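Local coordinates for protein SAM-dependent O-methyltransferase (Leptospira interrogans, PDB 2HNK) that binds S-adenosyl-L-homocysteine in a modified Rossmann fold and probably transfers a methyl group from S-adenosylmethionine to an oxygen of its substrate, at residues 26-39 against 97-109. Residues are numbered along the deposited sequence; the frame is centred on the assembly and turned at random.
With SAH (S-adenosyl-L-homocysteine), chain O.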
# COMPACT_ATOMS: atom_id res chain seq x y z
N SER C 26 5.93 16.45 -17.43
CA SER C 26 4.98 17.42 -16.90
C SER C 26 4.89 17.36 -15.38
O SER C 26 4.79 18.40 -14.73
CB SER C 26 3.59 17.22 -17.52
OG SER C 26 2.67 18.15 -17.00
N PHE C 27 4.92 16.15 -14.81
CA PHE C 27 4.90 15.96 -13.35
C PHE C 27 6.16 16.56 -12.71
O PHE C 27 6.08 17.24 -11.69
CB PHE C 27 4.83 14.47 -13.00
CG PHE C 27 3.48 13.83 -13.20
CD1 PHE C 27 2.71 14.09 -14.34
CD2 PHE C 27 3.00 12.92 -12.27
CE1 PHE C 27 1.47 13.47 -14.53
CE2 PHE C 27 1.76 12.28 -12.45
CZ PHE C 27 1.00 12.56 -13.58
N LEU C 28 7.32 16.27 -13.31
CA LEU C 28 8.59 16.83 -12.87
C LEU C 28 8.56 18.36 -12.93
O LEU C 28 8.99 19.03 -11.99
CB LEU C 28 9.74 16.31 -13.74
CG LEU C 28 11.13 16.92 -13.57
CD1 LEU C 28 11.66 16.73 -12.16
CD2 LEU C 28 12.11 16.33 -14.59
N LYS C 29 8.03 18.87 -14.04
CA LYS C 29 7.81 20.30 -14.26
C LYS C 29 7.06 20.92 -13.08
O LYS C 29 7.48 21.96 -12.55
CB LYS C 29 7.06 20.49 -15.58
CG LYS C 29 6.91 21.91 -16.11
CD LYS C 29 6.16 21.85 -17.45
CE LYS C 29 5.99 23.21 -18.09
NZ LYS C 29 4.84 23.95 -17.52
N LEU C 30 5.96 20.29 -12.68
CA LEU C 30 5.16 20.74 -11.54
C LEU C 30 5.95 20.81 -10.23
O LEU C 30 5.82 21.76 -9.47
CB LEU C 30 3.89 19.89 -11.36
CG LEU C 30 3.03 20.08 -10.09
CD1 LEU C 30 2.61 21.55 -9.84
CD2 LEU C 30 1.82 19.17 -10.09
N ARG C 31 6.77 19.79 -9.97
CA ARG C 31 7.58 19.74 -8.75
C ARG C 31 8.58 20.90 -8.71
O ARG C 31 8.73 21.56 -7.68
CB ARG C 31 8.29 18.39 -8.61
CG ARG C 31 7.35 17.21 -8.46
CD ARG C 31 8.01 16.01 -7.78
NE ARG C 31 8.91 15.27 -8.67
CZ ARG C 31 10.23 15.22 -8.53
NH1 ARG C 31 10.82 15.84 -7.52
NH2 ARG C 31 10.96 14.52 -9.39
N LYS C 32 9.23 21.16 -9.84
CA LYS C 32 10.14 22.30 -9.98
C LYS C 32 9.41 23.62 -9.76
O LYS C 32 9.91 24.48 -9.01
CB LYS C 32 10.84 22.29 -11.35
CG LYS C 32 11.85 21.18 -11.53
CD LYS C 32 12.51 21.24 -12.91
CE LYS C 32 13.55 20.13 -13.06
NZ LYS C 32 13.98 19.92 -14.48
N GLU C 33 8.24 23.78 -10.37
CA GLU C 33 7.43 24.99 -10.20
C GLU C 33 7.03 25.19 -8.74
O GLU C 33 7.12 26.30 -8.22
CB GLU C 33 6.20 24.97 -11.10
CG GLU C 33 5.46 26.30 -11.12
CD GLU C 33 4.30 26.35 -12.11
OE1 GLU C 33 4.32 25.64 -13.13
OE2 GLU C 33 3.37 27.14 -11.85
N THR C 34 6.60 24.11 -8.09
CA THR C 34 6.22 24.13 -6.68
C THR C 34 7.41 24.45 -5.77
O THR C 34 7.25 25.13 -4.76
CB THR C 34 5.55 22.79 -6.25
OG1 THR C 34 4.43 22.53 -7.10
CG2 THR C 34 5.07 22.84 -4.80
N GLY C 35 8.59 23.95 -6.14
CA GLY C 35 9.85 24.21 -5.42
C GLY C 35 10.21 25.68 -5.29
O GLY C 35 10.92 26.08 -4.38
N THR C 36 9.70 26.48 -6.23
CA THR C 36 9.86 27.93 -6.20
C THR C 36 9.04 28.57 -5.07
O THR C 36 9.42 29.61 -4.52
CB THR C 36 9.46 28.53 -7.57
OG1 THR C 36 10.43 28.16 -8.55
CG2 THR C 36 9.35 30.04 -7.51
N LEU C 37 7.92 27.94 -4.73
CA LEU C 37 7.01 28.46 -3.71
C LEU C 37 7.52 28.17 -2.29
O LEU C 37 8.16 27.14 -2.06
CB LEU C 37 5.60 27.91 -3.90
CG LEU C 37 5.09 27.76 -5.35
CD1 LEU C 37 3.71 27.13 -5.34
CD2 LEU C 37 5.08 29.08 -6.12
N ALA C 38 7.24 29.09 -1.36
CA ALA C 38 7.66 28.95 0.04
C ALA C 38 7.16 27.64 0.67
O ALA C 38 7.91 26.95 1.36
CB ALA C 38 7.20 30.16 0.87
N GLN C 39 5.90 27.31 0.40
CA GLN C 39 5.29 26.09 0.91
C GLN C 39 5.59 24.92 -0.02
O GLN C 39 4.76 24.03 -0.20
CB GLN C 39 3.78 26.27 1.10
CG GLN C 39 3.36 27.52 1.86
CD GLN C 39 3.08 28.72 0.96
OE1 GLN C 39 3.57 28.82 -0.16
NE2 GLN C 39 2.27 29.65 1.47
N TRP C 97 -3.48 28.37 -5.80
CA TRP C 97 -2.74 27.11 -5.93
C TRP C 97 -3.43 26.10 -6.81
O TRP C 97 -2.77 25.37 -7.54
CB TRP C 97 -2.45 26.51 -4.56
CG TRP C 97 -1.48 27.34 -3.79
CD1 TRP C 97 -0.47 28.11 -4.30
CD2 TRP C 97 -1.41 27.46 -2.37
NE1 TRP C 97 0.22 28.72 -3.27
CE2 TRP C 97 -0.33 28.33 -2.08
CE3 TRP C 97 -2.14 26.91 -1.31
CZ2 TRP C 97 0.02 28.67 -0.77
CZ3 TRP C 97 -1.78 27.25 -0.00
CH2 TRP C 97 -0.71 28.13 0.25
N THR C 98 -4.76 26.07 -6.76
CA THR C 98 -5.50 25.17 -7.63
C THR C 98 -5.52 25.67 -9.08
O THR C 98 -5.78 24.88 -9.99
CB THR C 98 -6.92 24.85 -7.09
OG1 THR C 98 -7.70 26.04 -7.00
CG2 THR C 98 -6.83 24.19 -5.71
N ASN C 99 -5.19 26.95 -9.28
CA ASN C 99 -4.91 27.46 -10.62
C ASN C 99 -3.64 26.85 -11.22
O ASN C 99 -3.59 26.61 -12.44
CB ASN C 99 -4.85 28.99 -10.64
CG ASN C 99 -6.22 29.63 -10.63
OD1 ASN C 99 -7.22 28.99 -10.94
ND2 ASN C 99 -6.28 30.91 -10.27
N VAL C 100 -2.64 26.60 -10.38
CA VAL C 100 -1.45 25.85 -10.79
C VAL C 100 -1.81 24.39 -11.06
O VAL C 100 -1.43 23.83 -12.08
CB VAL C 100 -0.29 25.92 -9.75
CG1 VAL C 100 0.98 25.20 -10.29
CG2 VAL C 100 0.02 27.36 -9.38
N ALA C 101 -2.58 23.78 -10.14
CA ALA C 101 -3.06 22.41 -10.32
C ALA C 101 -3.74 22.22 -11.68
O ALA C 101 -3.35 21.35 -12.45
CB ALA C 101 -4.00 22.02 -9.19
N ARG C 102 -4.74 23.06 -11.99
CA ARG C 102 -5.48 22.96 -13.25
C ARG C 102 -4.59 23.14 -14.48
O ARG C 102 -4.79 22.48 -15.51
CB ARG C 102 -6.66 23.92 -13.30
CG ARG C 102 -7.52 23.71 -14.54
CD ARG C 102 -8.77 24.55 -14.55
NE ARG C 102 -9.73 24.16 -13.52
CZ ARG C 102 -10.49 23.06 -13.55
NH1 ARG C 102 -10.38 22.20 -14.56
NH2 ARG C 102 -11.35 22.83 -12.57
N LYS C 103 -3.61 24.03 -14.38
CA LYS C 103 -2.60 24.16 -15.41
C LYS C 103 -2.03 22.78 -15.77
O LYS C 103 -1.91 22.43 -16.94
CB LYS C 103 -1.49 25.10 -14.95
CG LYS C 103 -0.32 25.22 -15.91
CD LYS C 103 0.85 25.88 -15.24
CE LYS C 103 2.06 25.83 -16.13
NZ LYS C 103 3.17 26.65 -15.57
N TYR C 104 -1.71 21.98 -14.76
CA TYR C 104 -1.11 20.66 -14.98
C TYR C 104 -2.12 19.57 -15.33
O TYR C 104 -1.81 18.69 -16.12
CB TYR C 104 -0.18 20.27 -13.83
CG TYR C 104 1.07 21.09 -13.88
CD1 TYR C 104 1.15 22.31 -13.18
CD2 TYR C 104 2.16 20.70 -14.67
CE1 TYR C 104 2.30 23.09 -13.25
CE2 TYR C 104 3.31 21.49 -14.74
CZ TYR C 104 3.37 22.68 -14.03
OH TYR C 104 4.51 23.46 -14.10
N TRP C 105 -3.33 19.66 -14.76
CA TRP C 105 -4.42 18.79 -15.21
C TRP C 105 -4.64 18.93 -16.73
O TRP C 105 -4.77 17.93 -17.44
CB TRP C 105 -5.73 19.14 -14.48
CG TRP C 105 -5.69 19.03 -12.98
CD1 TRP C 105 -4.82 18.30 -12.22
CD2 TRP C 105 -6.61 19.65 -12.07
NE1 TRP C 105 -5.13 18.43 -10.89
CE2 TRP C 105 -6.23 19.25 -10.76
CE3 TRP C 105 -7.72 20.50 -12.22
CZ2 TRP C 105 -6.90 19.68 -9.61
CZ3 TRP C 105 -8.39 20.93 -11.08
CH2 TRP C 105 -7.98 20.52 -9.79
N LYS C 106 -4.66 20.18 -17.20
CA LYS C 106 -4.84 20.47 -18.63
C LYS C 106 -3.67 19.98 -19.46
O LYS C 106 -3.88 19.38 -20.52
CB LYS C 106 -5.07 21.97 -18.86
CG LYS C 106 -5.62 22.31 -20.25
CD LYS C 106 -5.92 23.81 -20.39
CE LYS C 106 -7.12 24.27 -19.56
NZ LYS C 106 -8.42 23.68 -20.03
N GLU C 107 -2.45 20.23 -18.99
CA GLU C 107 -1.23 19.73 -19.64
C GLU C 107 -1.27 18.22 -19.85
O GLU C 107 -0.75 17.70 -20.84
CB GLU C 107 0.02 20.07 -18.82
CG GLU C 107 0.59 21.46 -19.08
CD GLU C 107 2.02 21.64 -18.53
OE1 GLU C 107 2.72 20.62 -18.32
OE2 GLU C 107 2.44 22.80 -18.33
N ASN C 108 -1.91 17.51 -18.93
CA ASN C 108 -1.94 16.07 -18.95
C ASN C 108 -3.26 15.50 -19.47
O ASN C 108 -3.46 14.29 -19.46
CB ASN C 108 -1.59 15.52 -17.57
CG ASN C 108 -0.13 15.77 -17.20
OD1 ASN C 108 0.76 15.05 -17.64
ND2 ASN C 108 0.11 16.80 -16.41
N GLY C 109 -4.15 16.39 -19.92
CA GLY C 109 -5.43 16.01 -20.52
C GLY C 109 -6.36 15.25 -19.59
O GLY C 109 -7.09 14.37 -20.04
N SAH O . -2.06 17.14 -1.90
CA SAH O . -1.13 18.27 -2.15
CB SAH O . -0.62 18.85 -0.83
CG SAH O . -1.72 19.47 0.04
SD SAH O . -1.04 20.86 0.97
C SAH O . 0.04 17.92 -3.09
O SAH O . 0.82 18.79 -3.49
OXT SAH O . 0.23 16.77 -3.48
C5' SAH O . -2.61 21.27 1.79
C4' SAH O . -3.59 22.09 0.95
O4' SAH O . -4.84 22.10 1.61
C3' SAH O . -3.16 23.53 0.78
O3' SAH O . -3.17 23.84 -0.60
C2' SAH O . -4.21 24.37 1.48
O2' SAH O . -4.55 25.50 0.71
C1' SAH O . -5.38 23.41 1.61
N9 SAH O . -6.23 23.64 2.80
C8 SAH O . -5.88 24.19 4.02
N7 SAH O . -6.98 24.23 4.81
C5 SAH O . -8.02 23.71 4.12
C6 SAH O . -9.37 23.51 4.44
N6 SAH O . -9.85 23.85 5.63
N1 SAH O . -10.22 22.96 3.50
C2 SAH O . -9.74 22.60 2.25
N3 SAH O . -8.41 22.80 1.94
C4 SAH O . -7.57 23.35 2.86
O HOH W 1 5.62 26.60 -18.05
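Tyr104 drops as a knob into a hole made by Ser26, Lys29, Leu30 and Glu33, where two nearly antiparallel helices pack (165°) on the Rossmann-like methyltransferase fold. Leu30 CB lies almost on the ring normal, 3.7 Å from the Tyr104 centroid, a CH-pi contact, and Leu30 CD1 runs on to Val100 CG1. At the ring's edge Tyr104 OH donates to Glu33 OE1; the modelled separation, 2.4 Å, is too short to be taken at face value. Lys103 NZ reaches Glu33 OE1 at 2.9 Å from the syn side, tilted out of the carboxylate plane, and closes a salt bridge. Lys29 stretches past the phenol edge and bends at its last torsion (chi4 -82°), which brings NZ to the syn lone pair of Glu107 OE2. Lys29 NZ and Lys103 NZ are close, but each faces a carboxylate, which probably eases their repulsion. Beneath this layer, Leu76 of helix 73-81 touches Leu30. Toward the cofactor, Gln39 NE2 comes to the Trp97 ring edge at CZ2, the planes 82° apart, and across the same six-membered ring CE3 and CZ3 touch ribose O3' and O2' of S-adenosyl-L-homocysteine. At the other end, Ser26 OG donates to Glu107 OE1 (2.8 Å) and accepts from Asn108 ND2; Asn108 ND2 also bonds Tyr104 O, at 2.7 Å.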